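Local coordinates for protein dipicolinate synthase subunit A (Bacillus halodurans, PDB 3D4O) that probably serves as one of two subunits of the synthase that makes dipicolinate, and has two Rossmann-type domains suited to binding a dinucleotide, at residues C[124-127]-C[128-131]. Numbering follows the deposited sequence.
Sequences MERD and DIAI
At the N-terminal end of helix 127-148, where the chain leaves strand 119-122 of one Rossmann-type sheet, Arg126 takes the N-cap position and meets Asp128 and Ala130 of the first turn. The first helical bonds are set here: Ala130 N donates to Arg126 O at 2.9 Å, almost straight at 172°, and Ile131 N reaches Asp127 O at 2.8 Å with more bend. The arginine side chain, kinked at chi2 and chi3, turns back toward the helix and lays its guanidinium obliquely against the Asp128 carboxylate, the two planes 32° apart. Arg126 NH2 makes the salt bridge to Asp128 OD2 at 3.1 Å, while Arg126 NE gives Asp128 OD1 a weak bond of 3.4 Å. With CG between the backbone N and the carbonyl carbon (chi1 59°), the Asp128 carboxylate lies beside Arg126, and its OD1 also takes a weak bond from Ile129 N. A negative charge at this end of the helix probably interacts favourably with the helix dipole. Ile129 crosses the arginine side chain obliquely, its CG1 3.7 Å from Arg126 NE, and continues onto Ile280 and Leu281 of helix 274-289, with Arg126 touching Val284 there. Ala130 CB touches both the Met124 and the Arg126 carbonyl oxygens, 3.6 Å from Met124 O. Asp127 has a separate partner: its OD1 forms a salt bridge with Arg165 at the start of helix 165-176. An N-cap residue followed by acidic side chains, Asp127 and Asp128, in the first turn is typical of a helix N-terminus, here on a helix that leads from the first Rossmann-type domain into the second.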
loop_
_atom_site.group_PDB
_atom_site.type_symbol
_atom_site.label_atom_id
_atom_site.label_comp_id
_atom_site.label_asym_id
_atom_site.label_seq_id
_atom_site.Cartn_x
_atom_site.Cartn_y
_atom_site.Cartn_z
HETATM N N MSE C 124 21.054 1.688 14.389
HETATM C CA MSE C 124 20.118 2.738 13.937
HETATM C C MSE C 124 20.576 4.137 14.331
HETATM O O MSE C 124 19.994 5.123 13.910
HETATM C CB MSE C 124 18.676 2.467 14.376
HETATM C CG MSE C 124 18.083 1.244 13.670
HETATM SE SE MSE C 124 17.847 1.592 11.744
HETATM C CE MSE C 124 16.359 2.772 12.044
ATOM N N GLU C 125 21.646 4.213 15.101
ATOM C CA GLU C 125 22.214 5.518 15.472
ATOM C C GLU C 125 23.180 6.006 14.411
ATOM O O GLU C 125 23.724 7.099 14.515
ATOM C CB GLU C 125 22.926 5.474 16.818
ATOM C CG GLU C 125 21.935 5.426 17.926
ATOM C CD GLU C 125 22.561 5.373 19.294
ATOM O OE1 GLU C 125 23.798 5.293 19.426
ATOM O OE2 GLU C 125 21.771 5.384 20.249
ATOM N N ARG C 126 23.439 5.166 13.421
ATOM C CA ARG C 126 24.325 5.581 12.337
ATOM C C ARG C 126 23.407 6.267 11.350
ATOM O O ARG C 126 22.527 5.643 10.763
ATOM C CB ARG C 126 25.059 4.420 11.688
ATOM C CG ARG C 126 25.797 3.505 12.661
ATOM C CD ARG C 126 27.095 2.986 12.051
ATOM N NE ARG C 126 26.981 2.901 10.601
ATOM C CZ ARG C 126 27.970 2.597 9.778
ATOM N NH1 ARG C 126 29.184 2.343 10.263
ATOM N NH2 ARG C 126 27.726 2.550 8.461
ATOM N N ASP C 127 23.598 7.554 11.156
ATOM C CA ASP C 127 22.640 8.307 10.338
ATOM C C ASP C 127 22.516 7.732 8.956
ATOM O O ASP C 127 21.422 7.703 8.390
ATOM C CB ASP C 127 22.944 9.800 10.305
ATOM C CG ASP C 127 22.798 10.444 11.671
ATOM O OD1 ASP C 127 21.896 10.029 12.438
ATOM O OD2 ASP C 127 23.617 11.333 11.993
ATOM N N ASP C 128 23.617 7.215 8.433
ATOM C CA ASP C 128 23.579 6.652 7.078
ATOM C C ASP C 128 22.661 5.451 7.000
ATOM O O ASP C 128 21.823 5.339 6.083
ATOM C CB ASP C 128 24.960 6.353 6.477
ATOM C CG ASP C 128 25.803 5.373 7.291
ATOM O OD1 ASP C 128 25.572 5.126 8.499
ATOM O OD2 ASP C 128 26.773 4.900 6.689
ATOM N N ILE C 129 22.800 4.565 7.967
ATOM C CA ILE C 129 21.996 3.340 7.987
ATOM C C ILE C 129 20.543 3.733 8.219
ATOM O O ILE C 129 19.618 3.263 7.547
ATOM C CB ILE C 129 22.448 2.359 9.083
ATOM C CG1 ILE C 129 23.874 1.852 8.821
ATOM C CG2 ILE C 129 21.493 1.174 9.165
ATOM C CD1 ILE C 129 24.033 1.207 7.452
ATOM N N ALA C 130 20.351 4.652 9.149
ATOM C CA ALA C 130 18.997 5.128 9.489
ATOM C C ALA C 130 18.332 5.724 8.230
ATOM O O ALA C 130 17.187 5.446 7.923
ATOM C CB ALA C 130 19.057 6.160 10.637
ATOM N N ILE C 131 19.096 6.522 7.478
ATOM C CA ILE C 131 18.579 7.142 6.247
ATOM C C ILE C 131 18.244 6.086 5.187
ATOM O O ILE C 131 17.167 6.110 4.591
ATOM C CB ILE C 131 19.498 8.238 5.713
ATOM C CG1 ILE C 131 19.378 9.475 6.599
ATOM C CG2 ILE C 131 19.116 8.623 4.266
ATOM C CD1 ILE C 131 20.473 10.540 6.376
#